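Putative tetR family transcription regulator (Shewanella loihica, PDB 3PPB) probably binds DNA through a helix-turn-helix motif and regulates transcription, as expected for a TetR-family regulator. Local coordinates at residues A[58-69]-A[120-131]. Numbering follows the deposited sequence. Where two conformers were deposited one is given.
Sequences EQLFLGVKQEFA and VRDQAMHGILGF. With EDO (1,2-ethanediol), chain D; EDO (1,2-ethanediol), chain G; EDO (1,2-ethanediol), chain I; EDO (1,2-ethanediol), chain H.
This is helix packing in the TetR-like fold: helix 53-74, which follows the predicted helix-turn-helix, runs alongside helix 118-128 of what is probably, as in TetR relatives, the ligand-binding and dimerisation part, their segment axes 19° from parallel and 10.1 Å apart. Knobs-into-holes packing joins them, with no direct hydrogen bond across. L62 drops into the hole formed by V120, Q123, A124 and I128, its CD2 3.8 Å from I128 CD1; in return I128 sits among L62, K65, Q66 and A69. With I128 CG2 anti to the backbone N (chi1 -64°), the two branches part: CG2 lies 3.7 Å from A69 CB, while CD1 lies 3.3 Å from L62 O. V120 splits likewise, CG1 meeting F61 CD2 at 3.7 Å and CG2 touching the carboxylate carbon of E58, whose OE2 accepts a hydrogen bond from O1 of an ethanediol (2.7 Å). With an alanine at E58, V120 CG2 would probably lose its cover on that side and the ethanediol O1 its carboxylate acceptor. K65 lays CG near A124 CB and over the rim of one F61 face, then carries NZ to both hydroxyls of another ethanediol. Past the pi-type turn, L129 puts CD2 at the edge of the F68 ring. At the Q66-I128 corner one water bridges the helices, accepting from Q66 NE2, which is also hydrogen-bonded to D70 OD1, and donating to I128 O, each at 2.9 Å.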
ATOM      1  N   GLU A  58      15.006  -3.007   9.937  1.00 38.14           N
ATOM      2  CA  GLU A  58      14.155  -4.015  10.587  1.00 37.81           C
ATOM      3  C   GLU A  58      13.821  -3.617  12.033  1.00 41.80           C
ATOM      4  O   GLU A  58      12.664  -3.738  12.443  1.00 38.60           O
ATOM      5  CB  GLU A  58      14.834  -5.383  10.546  1.00 39.34           C
ATOM      6  CG  GLU A  58      14.869  -5.965   9.145  1.00 45.39           C
ATOM      7  CD  GLU A  58      15.674  -7.239   8.961  1.00 62.59           C
ATOM      8  OE1 GLU A  58      16.289  -7.718   9.941  1.00 57.22           O
ATOM      9  OE2 GLU A  58      15.677  -7.768   7.828  1.00 52.40           O
ATOM     10  N   GLN A  59      14.824  -3.102  12.775  1.00 41.13           N
ATOM     11  CA  GLN A  59      14.639  -2.675  14.162  1.00 42.12           C
ATOM     12  C   GLN A  59      13.750  -1.442  14.217  1.00 44.29           C
ATOM     13  O   GLN A  59      12.886  -1.348  15.092  1.00 42.71           O
ATOM     14  CB  GLN A  59      15.990  -2.419  14.878  1.00 45.13           C
ATOM     15  CG  GLN A  59      16.822  -3.692  15.143  1.00 74.82           C
ATOM     16  CD  GLN A  59      16.053  -4.776  15.868  1.00100.56           C
ATOM     17  OE1 GLN A  59      15.599  -4.598  17.003  1.00100.96           O
ATOM     18  NE2 GLN A  59      15.864  -5.916  15.212  1.00 88.56           N
ATOM     19  N   LEU A  60      13.947  -0.508  13.268  1.00 41.27           N
ATOM     20  CA  LEU A  60      13.116   0.688  13.167  1.00 40.90           C
ATOM     21  C   LEU A  60      11.663   0.288  12.873  1.00 42.35           C
ATOM     22  O   LEU A  60      10.736   0.749  13.550  1.00 41.70           O
ATOM     23  CB  LEU A  60      13.668   1.599  12.056  1.00 41.49           C
ATOM     24  CG  LEU A  60      12.896   2.880  11.779  1.00 46.99           C
ATOM     25  CD1 LEU A  60      12.839   3.790  13.018  1.00 48.87           C
ATOM     26  CD2 LEU A  60      13.480   3.614  10.581  1.00 48.29           C
ATOM     27  N   PHE A  61      11.478  -0.582  11.857  1.00 37.71           N
ATOM     28  CA  PHE A  61      10.183  -1.096  11.409  1.00 35.46           C
ATOM     29  C   PHE A  61       9.389  -1.669  12.573  1.00 37.63           C
ATOM     30  O   PHE A  61       8.267  -1.226  12.809  1.00 36.30           O
ATOM     31  CB  PHE A  61      10.389  -2.164  10.312  1.00 37.19           C
ATOM     32  CG  PHE A  61       9.122  -2.755   9.739  1.00 38.94           C
ATOM     33  CD1 PHE A  61       8.382  -2.064   8.794  1.00 42.18           C
ATOM     34  CD2 PHE A  61       8.682  -4.015  10.129  1.00 40.19           C
ATOM     35  CE1 PHE A  61       7.202  -2.607   8.279  1.00 42.18           C
ATOM     36  CE2 PHE A  61       7.523  -4.565   9.589  1.00 42.14           C
ATOM     37  CZ  PHE A  61       6.796  -3.861   8.665  1.00 39.77           C
ATOM     38  N   LEU A  62       9.986  -2.626  13.320  1.00 35.20           N
ATOM     39  CA  LEU A  62       9.319  -3.295  14.443  1.00 35.29           C
ATOM     40  C   LEU A  62       9.021  -2.312  15.577  1.00 39.22           C
ATOM     41  O   LEU A  62       7.949  -2.405  16.207  1.00 36.89           O
ATOM     42  CB  LEU A  62      10.131  -4.498  14.960  1.00 35.75           C
ATOM     43  CG  LEU A  62      10.339  -5.664  13.977  1.00 39.56           C
ATOM     44  CD1 LEU A  62      11.375  -6.627  14.505  1.00 40.22           C
ATOM     45  CD2 LEU A  62       9.017  -6.400  13.663  1.00 40.54           C
ATOM     46  N   GLY A  63       9.944  -1.370  15.787  1.00 36.60           N
ATOM     47  CA  GLY A  63       9.812  -0.325  16.798  1.00 36.30           C
ATOM     48  C   GLY A  63       8.610   0.566  16.561  1.00 37.36           C
ATOM     49  O   GLY A  63       7.800   0.764  17.472  1.00 37.58           O
ATOM     50  N   VAL A  64       8.469   1.083  15.319  1.00 31.93           N
ATOM     51  CA  VAL A  64       7.341   1.947  14.934  1.00 30.81           C
ATOM     52  C   VAL A  64       6.028   1.122  14.987  1.00 35.47           C
ATOM     53  O   VAL A  64       5.034   1.612  15.521  1.00 34.54           O
ATOM     54  CB  VAL A  64       7.535   2.679  13.566  1.00 32.25           C
ATOM     55  CG1 VAL A  64       6.375   3.632  13.302  1.00 31.25           C
ATOM     56  CG2 VAL A  64       8.862   3.466  13.538  1.00 33.14           C
ATOM     57  N   LYS A  65       6.045  -0.131  14.495  1.00 32.91           N
ATOM     58  CA  LYS A  65       4.868  -1.014  14.563  1.00 32.71           C
ATOM     59  C   LYS A  65       4.422  -1.184  16.031  1.00 37.95           C
ATOM     60  O   LYS A  65       3.222  -1.070  16.310  1.00 37.69           O
ATOM     61  CB  LYS A  65       5.147  -2.397  13.921  1.00 33.82           C
ATOM     62  CG  LYS A  65       5.221  -2.399  12.398  1.00 37.46           C
ATOM     63  CD  LYS A  65       3.842  -2.445  11.758  1.00 46.24           C
ATOM     64  CE  LYS A  65       3.916  -2.259  10.273  1.00 53.16           C
ATOM     65  NZ  LYS A  65       2.661  -2.708   9.618  1.00 58.10           N
ATOM     66  N   GLN A  66       5.391  -1.392  16.967  1.00 33.80           N
ATOM     67  CA  GLN A  66       5.076  -1.545  18.388  1.00 34.88           C
ATOM     68  C   GLN A  66       4.436  -0.269  18.956  1.00 40.82           C
ATOM     69  O   GLN A  66       3.430  -0.373  19.654  1.00 42.05           O
ATOM     70  CB  GLN A  66       6.293  -1.962  19.216  1.00 36.75           C
ATOM     71  CG  GLN A  66       5.896  -2.445  20.627  1.00 38.83           C
ATOM     72  CD  GLN A  66       5.026  -3.678  20.605  1.00 42.74           C
ATOM     73  OE1 GLN A  66       5.448  -4.746  20.175  1.00 40.55           O
ATOM     74  NE2 GLN A  66       3.772  -3.549  21.035  1.00 33.70           N
ATOM     75  N   GLU A  67       4.970   0.919  18.613  1.00 36.79           N
ATOM     76  CA  GLU A  67       4.400   2.208  19.031  1.00 36.84           C
ATOM     77  C   GLU A  67       2.941   2.353  18.567  1.00 39.22           C
ATOM     78  O   GLU A  67       2.073   2.758  19.348  1.00 39.83           O
ATOM     79  CB  GLU A  67       5.227   3.366  18.464  1.00 38.23           C
ATOM     80  CG  GLU A  67       6.546   3.584  19.163  1.00 45.46           C
ATOM     81  CD  GLU A  67       7.365   4.677  18.513  1.00 59.26           C
ATOM     82  OE1 GLU A  67       6.758   5.650  18.009  1.00 46.81           O
ATOM     83  OE2 GLU A  67       8.611   4.546  18.473  1.00 54.01           O
ATOM     84  N   PHE A  68       2.687   2.029  17.291  1.00 33.52           N
ATOM     85  CA  PHE A  68       1.364   2.080  16.683  1.00 32.44           C
ATOM     86  C   PHE A  68       0.387   1.153  17.427  1.00 39.11           C
ATOM     87  O   PHE A  68      -0.706   1.580  17.814  1.00 39.53           O
ATOM     88  CB  PHE A  68       1.477   1.686  15.206  1.00 32.64           C
ATOM     89  CG  PHE A  68       0.171   1.537  14.461  1.00 33.05           C
ATOM     90  CD1 PHE A  68      -0.542   2.657  14.040  1.00 34.14           C
ATOM     91  CD2 PHE A  68      -0.320   0.275  14.126  1.00 34.41           C
ATOM     92  CE1 PHE A  68      -1.717   2.519  13.300  1.00 33.72           C
ATOM     93  CE2 PHE A  68      -1.498   0.137  13.390  1.00 35.89           C
ATOM     94  CZ  PHE A  68      -2.193   1.257  12.988  1.00 33.17           C
ATOM     95  N   ALA A  69       0.802  -0.110  17.642  1.00 37.69           N
ATOM     96  CA  ALA A  69       0.002  -1.133  18.313  1.00 37.91           C
ATOM     97  C   ALA A  69      -0.336  -0.697  19.733  1.00 42.26           C
ATOM     98  O   ALA A  69      -1.499  -0.778  20.125  1.00 41.33           O
ATOM     99  CB  ALA A  69       0.745  -2.458  18.320  1.00 38.98           C
ATOM    100  N   VAL A 120      10.173 -10.501   8.930  1.00 43.08           N
ATOM    101  CA  VAL A 120      10.030  -9.320   9.798  1.00 41.91           C
ATOM    102  C   VAL A 120       8.598  -8.761   9.669  1.00 41.55           C
ATOM    103  O   VAL A 120       8.012  -8.387  10.683  1.00 41.15           O
ATOM    104  CB  VAL A 120      11.120  -8.260   9.508  1.00 45.61           C
ATOM    105  CG1 VAL A 120      10.883  -6.963  10.281  1.00 45.04           C
ATOM    106  CG2 VAL A 120      12.499  -8.818   9.832  1.00 46.15           C
ATOM    107  N   ARG A 121       8.036  -8.746   8.444  1.00 35.46           N
ATOM    108  CA  ARG A 121       6.662  -8.307   8.206  1.00 35.61           C
ATOM    109  C   ARG A 121       5.690  -9.246   8.938  1.00 42.17           C
ATOM    110  O   ARG A 121       4.680  -8.774   9.470  1.00 41.18           O
ATOM    111  CB  ARG A 121       6.339  -8.241   6.704  1.00 36.32           C
ATOM    112  CG  ARG A 121       7.019  -7.065   5.981  1.00 44.56           C
ATOM    113  CD  ARG A 121       6.459  -6.791   4.594  1.00 46.90           C
ATOM    114  NE  ARG A 121       6.818  -7.814   3.601  1.00 60.26           N
ATOM    115  CZ  ARG A 121       5.961  -8.691   3.072  1.00 69.49           C
ATOM    116  NH1 ARG A 121       4.683  -8.691   3.441  1.00 58.44           N
ATOM    117  NH2 ARG A 121       6.377  -9.578   2.178  1.00 44.92           N
ATOM    118  N   ASP A 122       6.047 -10.564   9.028  1.00 41.13           N
ATOM    119  CA  ASP A 122       5.273 -11.592   9.732  1.00 41.63           C
ATOM    120  C   ASP A 122       5.290 -11.351  11.238  1.00 43.52           C
ATOM    121  O   ASP A 122       4.252 -11.524  11.880  1.00 42.40           O
ATOM    122  CB  ASP A 122       5.812 -13.011   9.417  1.00 44.95           C
ATOM    123  CG  ASP A 122       5.504 -13.528   8.021  1.00 55.75           C
ATOM    124  OD1 ASP A 122       4.597 -12.965   7.357  1.00 54.39           O
ATOM    125  OD2 ASP A 122       6.154 -14.513   7.600  1.00 66.92           O
ATOM    126  N   GLN A 123       6.468 -10.962  11.793  1.00 41.26           N
ATOM    127  CA  GLN A 123       6.611 -10.683  13.226  0.50 41.94           C
ATOM    128  C   GLN A 123       5.717  -9.497  13.608  1.00 44.43           C
ATOM    129  O   GLN A 123       5.084  -9.533  14.660  1.00 45.07           O
ATOM    130  CB  GLN A 123       8.090 -10.436  13.613  0.50 44.09           C
ATOM    131  CG  GLN A 123       8.354  -9.980  15.070  0.50 56.83           C
ATOM    132  CD  GLN A 123       7.742 -10.834  16.168  0.50 69.30           C
ATOM    133  OE1 GLN A 123       7.738 -12.068  16.116  0.50 67.19           O
ATOM    134  NE2 GLN A 123       7.257 -10.186  17.221  0.50 54.51           N
ATOM    135  N   ALA A 124       5.636  -8.480  12.744  1.00 37.68           N
ATOM    136  CA  ALA A 124       4.782  -7.326  12.987  1.00 36.42           C
ATOM    137  C   ALA A 124       3.288  -7.725  12.909  1.00 41.41           C
ATOM    138  O   ALA A 124       2.502  -7.314  13.763  1.00 38.81           O
ATOM    139  CB  ALA A 124       5.091  -6.233  11.981  1.00 35.82           C
HETATM  140  N   MSE A 125       2.924  -8.541  11.904  1.00 41.28           N
HETATM  141  CA  MSE A 125       1.557  -8.976  11.626  1.00 43.64           C
HETATM  142  C   MSE A 125       0.993  -9.918  12.697  1.00 47.20           C
HETATM  143  O   MSE A 125      -0.087  -9.648  13.231  1.00 45.30           O
HETATM  144  CB  MSE A 125       1.509  -9.672  10.257  1.00 47.56           C
HETATM  145  CG  MSE A 125       0.107  -9.779   9.655  1.00 56.96           C
HETATM  146 SE   MSE A 125       0.045 -11.016   8.104  0.75 68.20          SE
HETATM  147  CE  MSE A 125       1.502 -10.215   6.960  1.00 65.09           C
ATOM    148  N   HIS A 126       1.697 -11.022  12.988  1.00 44.97           N
ATOM    149  CA  HIS A 126       1.204 -12.041  13.922  1.00 45.78           C
ATOM    150  C   HIS A 126       1.705 -11.843  15.349  1.00 46.73           C
ATOM    151  O   HIS A 126       1.101 -12.396  16.276  1.00 47.27           O
ATOM    152  CB  HIS A 126       1.571 -13.448  13.411  1.00 48.64           C
ATOM    153  CG  HIS A 126       1.176 -13.664  11.980  1.00 52.84           C
ATOM    154  ND1 HIS A 126       2.122 -13.937  11.005  1.00 55.60           N
ATOM    155  CD2 HIS A 126      -0.038 -13.543  11.390  1.00 54.86           C
ATOM    156  CE1 HIS A 126       1.447 -14.018   9.867  1.00 55.03           C
ATOM    157  NE2 HIS A 126       0.148 -13.771  10.047  1.00 54.72           N
ATOM    158  N   GLY A 127       2.769 -11.059  15.528  1.00 40.39           N
ATOM    159  CA  GLY A 127       3.321 -10.831  16.857  1.00 40.82           C
ATOM    160  C   GLY A 127       2.804  -9.549  17.459  1.00 44.52           C
ATOM    161  O   GLY A 127       1.903  -9.567  18.309  1.00 46.59           O
ATOM    162  N   ILE A 128       3.319  -8.425  16.955  1.00 37.76           N
ATOM    163  CA  ILE A 128       2.964  -7.079  17.399  1.00 35.73           C
ATOM    164  C   ILE A 128       1.457  -6.807  17.206  1.00 39.62           C
ATOM    165  O   ILE A 128       0.817  -6.261  18.103  1.00 39.78           O
ATOM    166  CB  ILE A 128       3.860  -6.027  16.672  1.00 36.71           C
ATOM    167  CG1 ILE A 128       5.352  -6.236  17.076  1.00 37.24           C
ATOM    168  CG2 ILE A 128       3.391  -4.602  17.000  1.00 36.01           C
ATOM    169  CD1 ILE A 128       6.419  -5.377  16.303  1.00 36.72           C
ATOM    170  N   LEU A 129       0.899  -7.172  16.052  1.00 36.76           N
ATOM    171  CA  LEU A 129      -0.511  -6.914  15.769  1.00 36.31           C
ATOM    172  C   LEU A 129      -1.345  -8.201  15.796  1.00 41.75           C
ATOM    173  O   LEU A 129      -2.396  -8.276  15.157  1.00 41.87           O
ATOM    174  CB  LEU A 129      -0.647  -6.162  14.442  1.00 35.44           C
ATOM    175  CG  LEU A 129       0.029  -4.761  14.449  1.00 40.15           C
ATOM    176  CD1 LEU A 129       0.390  -4.328  13.069  1.00 39.85           C
ATOM    177  CD2 LEU A 129      -0.848  -3.711  15.149  1.00 41.78           C
ATOM    178  N   GLY A 130      -0.900  -9.174  16.610  1.00 39.20           N
ATOM    179  CA  GLY A 130      -1.578 -10.451  16.810  1.00 38.61           C
ATOM    180  C   GLY A 130      -3.004 -10.312  17.322  1.00 41.80           C
ATOM    181  O   GLY A 130      -3.867 -11.157  17.032  1.00 40.66           O
ATOM    182  N   PHE A 131      -3.276  -9.230  18.090  1.00 38.01           N
ATOM    183  CA  PHE A 131      -4.602  -8.981  18.665  1.00 38.00           C
ATOM    184  C   PHE A 131      -5.653  -8.760  17.565  1.00 40.48           C
ATOM    185  O   PHE A 131      -6.838  -8.970  17.831  1.00 40.33           O
ATOM    186  CB  PHE A 131      -4.585  -7.785  19.643  1.00 40.14           C
ATOM    187  CG  PHE A 131      -4.452  -6.421  19.002  1.00 41.54           C
ATOM    188  CD1 PHE A 131      -3.200  -5.866  18.764  1.00 44.91           C
ATOM    189  CD2 PHE A 131      -5.580  -5.701  18.622  1.00 43.97           C
ATOM    190  CE1 PHE A 131      -3.079  -4.619  18.150  1.00 46.13           C
ATOM    191  CE2 PHE A 131      -5.459  -4.458  17.996  1.00 46.67           C
ATOM    192  CZ  PHE A 131      -4.211  -3.924  17.768  1.00 44.99           C
TER
HETATM  193  C1  EDO D 203      -0.564  -1.100  10.002  1.00 59.74           C
HETATM  194  O1  EDO D 203       0.271  -1.953  10.781  1.00 61.67           O
HETATM  195  C2  EDO D 203       0.252   0.113   9.585  1.00 57.58           C
HETATM  196  O2  EDO D 203       1.437  -0.304   8.914  1.00 58.33           O
HETATM  197  C1  EDO G 210       3.589   7.471  19.151  1.00 59.31           C
HETATM  198  O1  EDO G 210       4.344   6.741  18.172  1.00 60.35           O
HETATM  199  C2  EDO G 210       2.740   6.488  19.954  1.00 58.45           C
HETATM  200  O2  EDO G 210       1.885   7.206  20.855  1.00 66.14           O
HETATM  201  C1  EDO I 212      14.825  -5.319   5.132  1.00 54.47           C
HETATM  202  O1  EDO I 212      14.386  -6.476   5.849  1.00 56.31           O
HETATM  203  C2  EDO I 212      16.089  -5.576   4.322  1.00 53.19           C
HETATM  204  O2  EDO I 212      16.223  -6.930   3.864  1.00 60.18           O
HETATM  205  C1  EDO H 211      12.420   6.586  16.089  1.00 69.22           C
HETATM  206  O1  EDO H 211      11.454   7.574  16.468  1.00 72.95           O
HETATM  207  C2  EDO H 211      12.196   5.321  16.909  1.00 66.52           C
HETATM  208  O2  EDO H 211      10.877   4.825  16.662  1.00 69.22           O
HETATM  209  O   HOH W   1       1.430  -5.298  20.800  1.00 46.64           O